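Cortical-lytic enzyme (PDB 4S3J) hydrolyses partially degraded spore-cortex peptidoglycan during germination as an N-acetylglucosaminidase that recognises muramic acid delta-lactam residues. Local coordinates at residues P301-L306 against K398-G403; S389-F394 against W418-E423. One frame throughout, in Å; residues are numbered along the deposited sequence.

Contact 1: residues P301-L306 against K398-G403; sequences PVKEVL and KEQGIG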
ATOM      1  N   PRO A 301      -5.667   7.252 -12.500  1.00 21.59           N
ATOM      2  CA  PRO A 301      -6.895   6.599 -12.037  1.00 18.83           C
ATOM      3  C   PRO A 301      -7.001   6.540 -10.518  1.00 19.87           C
ATOM      4  O   PRO A 301      -8.106   6.671  -9.985  1.00 21.70           O
ATOM      5  CB  PRO A 301      -6.797   5.208 -12.650  1.00 18.04           C
ATOM      6  CG  PRO A 301      -6.014   5.420 -13.887  1.00 20.36           C
ATOM      7  CD  PRO A 301      -4.985   6.451 -13.533  1.00 21.48           C
ATOM      8  N   VAL A 302      -5.891   6.382  -9.809  1.00 18.46           N
ATOM      9  CA  VAL A 302      -5.965   6.359  -8.356  1.00 16.19           C
ATOM     10  C   VAL A 302      -6.471   7.714  -7.835  1.00 22.16           C
ATOM     11  O   VAL A 302      -7.354   7.763  -6.981  1.00 19.56           O
ATOM     12  CB  VAL A 302      -4.607   5.995  -7.726  1.00 18.82           C
ATOM     13  CG1 VAL A 302      -4.614   6.235  -6.222  1.00 18.35           C
ATOM     14  CG2 VAL A 302      -4.256   4.544  -8.035  1.00 17.09           C
ATOM     15  N   LYS A 303      -5.943   8.800  -8.385  1.00 18.62           N
ATOM     16  CA  LYS A 303      -6.394  10.147  -8.020  1.00 17.81           C
ATOM     17  C   LYS A 303      -7.897  10.297  -8.296  1.00 20.39           C
ATOM     18  O   LYS A 303      -8.622  10.866  -7.478  1.00 22.51           O
ATOM     19  CB  LYS A 303      -5.592  11.225  -8.769  1.00 19.43           C
ATOM     20  CG  LYS A 303      -6.084  12.643  -8.529  1.00 21.09           C
ATOM     21  CD  LYS A 303      -5.140  13.674  -9.108  1.00 19.29           C
ATOM     22  CE  LYS A 303      -5.675  15.083  -8.858  1.00 25.58           C
ATOM     23  NZ  LYS A 303      -4.715  16.087  -9.381  1.00 28.82           N
ATOM     24  N   GLU A 304      -8.372   9.773  -9.431  1.00 18.24           N
ATOM     25  CA  GLU A 304      -9.811   9.846  -9.764  1.00 19.44           C
ATOM     26  C   GLU A 304     -10.665   9.173  -8.701  1.00 24.65           C
ATOM     27  O   GLU A 304     -11.740   9.675  -8.325  1.00 23.39           O
ATOM     28  CB  GLU A 304     -10.088   9.210 -11.118  1.00 27.92           C
ATOM     29  CG  GLU A 304      -9.532   9.976 -12.310  1.00 43.72           C
ATOM     30  CD  GLU A 304      -9.936   9.353 -13.640  1.00 70.51           C
ATOM     31  OE1 GLU A 304     -11.021   8.736 -13.710  1.00 73.88           O
ATOM     32  OE2 GLU A 304      -9.165   9.474 -14.613  1.00 86.80           O
ATOM     33  N   VAL A 305     -10.206   8.017  -8.235  1.00 20.51           N
ATOM     34  CA  VAL A 305     -10.919   7.287  -7.188  1.00 20.02           C
ATOM     35  C   VAL A 305     -10.904   8.068  -5.874  1.00 20.04           C
ATOM     36  O   VAL A 305     -11.931   8.167  -5.203  1.00 20.99           O
ATOM     37  CB  VAL A 305     -10.328   5.857  -6.957  1.00 18.62           C
ATOM     38  CG1 VAL A 305     -10.968   5.202  -5.735  1.00 18.82           C
ATOM     39  CG2 VAL A 305     -10.542   4.979  -8.171  1.00 22.10           C
ATOM     40  N   LEU A 306      -9.757   8.619  -5.489  1.00 21.96           N
ATOM     41  CA  LEU A 306      -9.709   9.408  -4.262  1.00 20.76           C
ATOM     42  C   LEU A 306     -10.620  10.635  -4.348  1.00 21.61           C
ATOM     43  O   LEU A 306     -11.273  10.983  -3.358  1.00 22.16           O
ATOM     44  CB  LEU A 306      -8.287   9.852  -3.935  1.00 19.95           C
ATOM     45  CG  LEU A 306      -7.337   8.691  -3.643  1.00 17.64           C
ATOM     46  CD1 LEU A 306      -5.942   9.257  -3.366  1.00 21.03           C
ATOM     47  CD2 LEU A 306      -7.793   7.820  -2.486  1.00 20.42           C
ATOM     48  N   LYS A 398      -0.861  13.673   0.343  1.00 17.86           N
ATOM     49  CA  LYS A 398      -0.740  15.016   0.903  1.00 18.91           C
ATOM     50  C   LYS A 398      -1.665  15.998   0.197  1.00 23.57           C
ATOM     51  O   LYS A 398      -2.372  16.780   0.856  1.00 24.40           O
ATOM     52  CB  LYS A 398       0.715  15.510   0.808  1.00 19.90           C
ATOM     53  CG  LYS A 398       1.700  14.677   1.618  1.00 17.70           C
ATOM     54  CD  LYS A 398       3.128  15.108   1.383  1.00 16.93           C
ATOM     55  CE  LYS A 398       4.138  14.040   1.859  1.00 19.92           C
ATOM     56  NZ  LYS A 398       5.545  14.581   1.760  1.00 17.56           N
ATOM     57  N   GLU A 399      -1.654  15.972  -1.132  1.00 19.74           N
ATOM     58  CA  GLU A 399      -2.468  16.890  -1.913  1.00 23.67           C
ATOM     59  C   GLU A 399      -3.946  16.688  -1.624  1.00 21.98           C
ATOM     60  O   GLU A 399      -4.691  17.654  -1.497  1.00 25.66           O
ATOM     61  CB  GLU A 399      -2.210  16.708  -3.406  1.00 25.13           C
ATOM     62  CG  GLU A 399      -0.821  17.098  -3.871  1.00 27.28           C
ATOM     63  CD  GLU A 399      -0.551  16.642  -5.295  1.00 42.17           C
ATOM     64  OE1 GLU A 399      -1.089  15.590  -5.699  1.00 26.54           O
ATOM     65  OE2 GLU A 399       0.201  17.321  -6.016  1.00 48.91           O
ATOM     66  N   GLN A 400      -4.363  15.427  -1.523  1.00 21.71           N
ATOM     67  CA  GLN A 400      -5.783  15.094  -1.361  1.00 20.28           C
ATOM     68  C   GLN A 400      -6.237  15.149   0.094  1.00 23.11           C
ATOM     69  O   GLN A 400      -7.441  15.172   0.369  1.00 24.96           O
ATOM     70  CB  GLN A 400      -6.064  13.708  -1.946  1.00 21.76           C
ATOM     71  CG  GLN A 400      -5.865  13.636  -3.440  1.00 25.75           C
ATOM     72  CD  GLN A 400      -6.874  14.480  -4.193  1.00 33.48           C
ATOM     73  OE1 GLN A 400      -8.039  14.566  -3.803  1.00 33.84           O
ATOM     74  NE2 GLN A 400      -6.430  15.121  -5.263  1.00 30.14           N
ATOM     75  N   GLY A 401      -5.290  15.185   1.027  1.00 23.15           N
ATOM     76  CA  GLY A 401      -5.617  15.313   2.435  1.00 22.88           C
ATOM     77  C   GLY A 401      -6.318  14.105   3.050  1.00 28.19           C
ATOM     78  O   GLY A 401      -7.123  14.254   3.961  1.00 26.22           O
ATOM     79  N   ILE A 402      -6.024  12.901   2.572  1.00 26.49           N
ATOM     80  CA  ILE A 402      -6.725  11.722   3.080  1.00 27.28           C
ATOM     81  C   ILE A 402      -6.051  11.156   4.340  1.00 24.88           C
ATOM     82  O   ILE A 402      -4.988  11.607   4.748  1.00 31.17           O
ATOM     83  CB  ILE A 402      -6.835  10.651   2.014  1.00 25.98           C
ATOM     84  CG1 ILE A 402      -5.449  10.260   1.529  1.00 18.89           C
ATOM     85  CG2 ILE A 402      -7.667  11.150   0.823  1.00 28.15           C
ATOM     86  CD1 ILE A 402      -5.464   8.923   0.809  1.00 22.30           C
ATOM     87  N   GLY A 403      -6.705  10.198   4.985  1.00 23.89           N
ATOM     88  CA  GLY A 403      -6.265   9.736   6.286  1.00 20.10           C
ATOM     89  C   GLY A 403      -5.020   8.879   6.322  1.00 23.38           C
ATOM     90  O   GLY A 403      -4.238   8.947   7.273  1.00 22.21           O
TER
HETATM   91  O   HOH W   1      -3.747  15.890  -6.404  1.00 27.34           O
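Lys303 and Gln400 meet at about a right angle, the lysine's aliphatic chain running past the amide end of the glutamine, where helices 299-312 and 387-400 lie side by side on the outside of the family 18 TIM barrel. The closest approach is from Lys303 CE to Gln400 NE2, 3.7 Å. CG of Lys303 lies anti to the backbone N (chi1 175°) and the chain stays extended from there, which carries NZ to the water that Glu399 and Gln400 also hold. Gln400 instead bends at chi2 (-66°), turning its amide toward the lysine. The shared water donates to Glu399 OE1 at 2.8 Å, accepts from Gln400 NE2 at 3.0 Å, and takes a weak bond from Lys303 NZ at 3.1 Å; Glu399 OE2 bonds Tyr64 of the second LysM domain. Deeper in, Leu306 CD2 and Ile402 CD1 touch at 4.2 Å, their side chains again crossing steeply, and both residues also rest on Ile318 of strand 318-330. Helix 387-400 stops here, with Gly401 at positive phi leading toward strand 404-408. Lys303 NZ and Glu399 OE1 stay 5.2 Å apart, so any attraction between their charges is probably modest, and the water bridges them by hydrogen bonds, while the inner part is packed by apolar side chains.

Contact 2: residues S389-F394 against W418-E423; sequences SIQSKF and WRLLVE
Two helices on the outside of the family 18 TIM barrel, 387-400 and 415-424, pack side by side here, and Phe394 fills the gap between them. The short helical segments run in nearly the same direction, 30° apart, with their axes 10.5 Å from each other at closest approach. With CG anti to its carbonyl carbon (chi1 -71°), Phe394 sends its ring across to the second helix at the Leu420-Leu421 step. Leu420 CB sits at the ring edge, in plane, 3.8 Å from Phe394 CE2. The same CE2 comes obliquely to the peptide link, 3.6 Å from Leu421 N, so the ring packs against main chain as well as side chains. Leu421 crosses the phenylalanine at about a right angle and brings its CD1 to 3.7 Å from Phe394 CZ. On one face of the ring, offset toward the rim, lies CG2 of Ile390, one turn earlier in the same helix. Next to this apolar centre, Gln391 crosses Leu420 steeply, OE1 standing 4.1 Å from Leu420 CD2. Its NE2 hydrogen-bonds to Asn424 OD1 on the other helix and to Asn395 OD1 on its own, a polar link beside the apolar packing. Phe394 and Leu421 both reach Tyr407 on strand 404-408. Gln391 and Leu420 also meet Ile5 of strand 3-7, where the barrel touches the N-terminal LysM part of the chain. Neighbouring helices packed nearly parallel over the strand that links them are a hallmark of the (beta/alpha)8 barrel.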
ATOM      1  N   SER A 389       7.797   5.802  -7.398  1.00 12.32           N
ATOM      2  CA  SER A 389       6.340   5.787  -7.534  1.00 13.46           C
ATOM      3  C   SER A 389       5.693   5.844  -6.151  1.00 14.07           C
ATOM      4  O   SER A 389       4.663   6.496  -5.984  1.00 15.57           O
ATOM      5  CB  SER A 389       5.822   4.574  -8.399  1.00 17.25           C
ATOM      6  OG  SER A 389       6.109   3.184  -8.039  1.00  9.87           O
ATOM      7  N   ILE A 390       6.299   5.246  -5.138  1.00 12.08           N
ATOM      8  CA  ILE A 390       5.746   5.379  -3.781  1.00 13.13           C
ATOM      9  C   ILE A 390       5.831   6.842  -3.305  1.00 13.72           C
ATOM     10  O   ILE A 390       4.895   7.360  -2.689  1.00 15.26           O
ATOM     11  CB  ILE A 390       6.455   4.444  -2.773  1.00 16.45           C
ATOM     12  CG1 ILE A 390       6.062   2.988  -3.062  1.00 18.80           C
ATOM     13  CG2 ILE A 390       6.083   4.776  -1.338  1.00 25.22           C
ATOM     14  CD1 ILE A 390       4.571   2.659  -2.760  1.00 20.77           C
ATOM     15  N   GLN A 391       6.921   7.540  -3.612  1.00 12.22           N
ATOM     16  CA  GLN A 391       6.980   8.967  -3.280  1.00 11.62           C
ATOM     17  C   GLN A 391       5.877   9.754  -3.995  1.00 12.51           C
ATOM     18  O   GLN A 391       5.254  10.634  -3.389  1.00 14.64           O
ATOM     19  CB  GLN A 391       8.364   9.542  -3.599  1.00 12.51           C
ATOM     20  CG  GLN A 391       8.563  10.988  -3.136  1.00 12.22           C
ATOM     21  CD  GLN A 391       8.425  11.159  -1.635  1.00 15.96           C
ATOM     22  OE1 GLN A 391       9.231  10.644  -0.858  1.00 15.51           O
ATOM     23  NE2 GLN A 391       7.372  11.861  -1.211  1.00 15.39           N
ATOM     24  N   SER A 392       5.593   9.431  -5.254  1.00 13.99           N
ATOM     25  CA  SER A 392       4.480  10.069  -5.954  1.00 16.47           C
ATOM     26  C   SER A 392       3.157   9.811  -5.259  1.00 15.57           C
ATOM     27  O   SER A 392       2.320  10.709  -5.174  1.00 14.78           O
ATOM     28  CB  SER A 392       4.401   9.595  -7.389  1.00 14.90           C
ATOM     29  OG  SER A 392       5.581  10.006  -8.079  1.00 16.45           O
ATOM     30  N   LYS A 393       2.967   8.596  -4.773  1.00 13.50           N
ATOM     31  CA  LYS A 393       1.745   8.252  -4.052  1.00 11.86           C
ATOM     32  C   LYS A 393       1.639   8.978  -2.713  1.00 15.93           C
ATOM     33  O   LYS A 393       0.560   9.470  -2.361  1.00 16.62           O
ATOM     34  CB  LYS A 393       1.680   6.745  -3.842  1.00 14.65           C
ATOM     35  CG  LYS A 393       1.381   5.950  -5.116  1.00 15.47           C
ATOM     36  CD  LYS A 393      -0.058   6.150  -5.551  1.00 14.49           C
ATOM     37  CE  LYS A 393      -0.398   5.437  -6.865  1.00 15.74           C
ATOM     38  NZ  LYS A 393      -0.270   3.956  -6.810  1.00 17.09           N
ATOM     39  N   PHE A 394       2.751   9.094  -1.983  1.00 14.31           N
ATOM     40  CA  PHE A 394       2.761   9.858  -0.732  1.00 15.32           C
ATOM     41  C   PHE A 394       2.379  11.322  -1.013  1.00 18.29           C
ATOM     42  O   PHE A 394       1.607  11.919  -0.252  1.00 16.65           O
ATOM     43  CB  PHE A 394       4.137   9.811  -0.060  1.00 15.68           C
ATOM     44  CG  PHE A 394       4.512   8.465   0.552  1.00 13.99           C
ATOM     45  CD1 PHE A 394       3.577   7.446   0.784  1.00 14.57           C
ATOM     46  CD2 PHE A 394       5.854   8.209   0.856  1.00 17.22           C
ATOM     47  CE1 PHE A 394       3.958   6.245   1.367  1.00 13.67           C
ATOM     48  CE2 PHE A 394       6.235   7.012   1.418  1.00 17.55           C
ATOM     49  CZ  PHE A 394       5.277   6.012   1.666  1.00 15.42           C
ATOM     50  N   TRP A 418       9.304   1.569   3.465  1.00 12.29           N
ATOM     51  CA  TRP A 418       9.106   1.773   4.889  1.00 14.34           C
ATOM     52  C   TRP A 418       9.951   2.941   5.401  1.00 14.80           C
ATOM     53  O   TRP A 418       9.468   3.762   6.177  1.00 17.05           O
ATOM     54  CB  TRP A 418       9.398   0.463   5.628  1.00 18.46           C
ATOM     55  CG  TRP A 418       8.503  -0.626   5.097  1.00 15.28           C
ATOM     56  CD1 TRP A 418       8.856  -1.670   4.301  1.00 13.47           C
ATOM     57  CD2 TRP A 418       7.084  -0.723   5.278  1.00 13.98           C
ATOM     58  NE1 TRP A 418       7.745  -2.436   3.994  1.00 14.78           N
ATOM     59  CE2 TRP A 418       6.644  -1.865   4.572  1.00 15.47           C
ATOM     60  CE3 TRP A 418       6.146   0.037   5.973  1.00 16.47           C
ATOM     61  CZ2 TRP A 418       5.307  -2.258   4.557  1.00 17.63           C
ATOM     62  CZ3 TRP A 418       4.824  -0.357   5.948  1.00 18.58           C
ATOM     63  CH2 TRP A 418       4.424  -1.490   5.254  1.00 15.78           C
ATOM     64  N   ARG A 419      11.174   3.066   4.901  1.00 13.95           N
ATOM     65  CA  ARG A 419      12.006   4.203   5.268  1.00 13.30           C
ATOM     66  C   ARG A 419      11.389   5.509   4.763  1.00 15.73           C
ATOM     67  O   ARG A 419      11.376   6.501   5.479  1.00 17.32           O
ATOM     68  CB  ARG A 419      13.427   4.040   4.736  1.00 14.76           C
ATOM     69  CG  ARG A 419      14.300   5.263   5.025  1.00 22.92           C
ATOM     70  CD  ARG A 419      14.505   5.462   6.527  1.00 27.77           C
ATOM     71  NE  ARG A 419      15.325   6.635   6.828  1.00 29.29           N
ATOM     72  CZ  ARG A 419      16.655   6.632   6.886  1.00 48.75           C
ATOM     73  NH1 ARG A 419      17.339   5.521   6.622  1.00 32.21           N
ATOM     74  NH2 ARG A 419      17.306   7.754   7.173  1.00 47.68           N
ATOM     75  N   LEU A 420      10.892   5.528   3.533  1.00 13.57           N
ATOM     76  CA  LEU A 420      10.297   6.746   3.004  1.00 16.46           C
ATOM     77  C   LEU A 420       9.012   7.108   3.747  1.00 15.07           C
ATOM     78  O   LEU A 420       8.688   8.278   3.895  1.00 15.49           O
ATOM     79  CB  LEU A 420      10.041   6.614   1.506  1.00 15.26           C
ATOM     80  CG  LEU A 420      11.301   6.668   0.638  1.00 17.71           C
ATOM     81  CD1 LEU A 420      10.933   6.273  -0.777  1.00 27.97           C
ATOM     82  CD2 LEU A 420      11.950   8.031   0.693  1.00 25.65           C
ATOM     83  N   LEU A 421       8.272   6.102   4.219  1.00 12.04           N
ATOM     84  CA  LEU A 421       7.058   6.374   4.971  1.00 14.87           C
ATOM     85  C   LEU A 421       7.383   7.229   6.201  1.00 15.44           C
ATOM     86  O   LEU A 421       6.691   8.230   6.463  1.00 16.74           O
ATOM     87  CB  LEU A 421       6.381   5.061   5.394  1.00 15.68           C
ATOM     88  CG  LEU A 421       5.027   5.218   6.097  1.00 21.06           C
ATOM     89  CD1 LEU A 421       3.928   5.730   5.144  1.00 15.68           C
ATOM     90  CD2 LEU A 421       4.629   3.907   6.725  1.00 18.23           C
ATOM     91  N   VAL A 422       8.404   6.827   6.958  1.00 17.83           N
ATOM     92  CA  VAL A 422       8.786   7.567   8.175  1.00 22.11           C
ATOM     93  C   VAL A 422       9.512   8.882   7.873  1.00 22.40           C
ATOM     94  O   VAL A 422       9.475   9.813   8.697  1.00 21.05           O
ATOM     95  CB  VAL A 422       9.680   6.728   9.129  1.00 29.90           C
ATOM     96  CG1 VAL A 422       8.951   5.504   9.588  1.00 57.79           C
ATOM     97  CG2 VAL A 422      10.971   6.340   8.494  1.00 28.34           C
ATOM     98  N   GLU A 423      10.150   8.993   6.710  1.00 18.49           N
ATOM     99  CA  GLU A 423      10.769  10.257   6.324  1.00 17.66           C
ATOM    100  C   GLU A 423       9.705  11.289   5.970  1.00 18.75           C
ATOM    101  O   GLU A 423       9.839  12.475   6.273  1.00 21.19           O
ATOM    102  CB  GLU A 423      11.700  10.062   5.130  1.00 20.95           C
ATOM    103  CG  GLU A 423      12.981   9.319   5.461  1.00 28.72           C
ATOM    104  CD  GLU A 423      13.925  10.108   6.365  1.00 27.55           C
ATOM    105  OE1 GLU A 423      14.055  11.345   6.197  1.00 28.80           O
ATOM    106  OE2 GLU A 423      14.531   9.483   7.252  1.00 28.96           O
TER

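Helix 387-400 is common to both contacts: contact 2 uses its N-terminal half and contact 1 its C-terminal end with the turn that follows. The two centres lie about 15 Å apart, and packing of Val302 CG2 on Lys393 CE, 4.1 Å, joins them directly. Along the chain the segments alternate, 301-306, 389-394, 398-403 and then 418-423, so the chain spans bridged by the two contacts overlap. Helix 387-400 thus sits between helix 299-312 and helix 415-424, with strands 318-330 and 404-408, parallel neighbours in the barrel, beneath the contacts. Together they join three helices of the barrel's outer layer, away from Glu220, the probable proton donor.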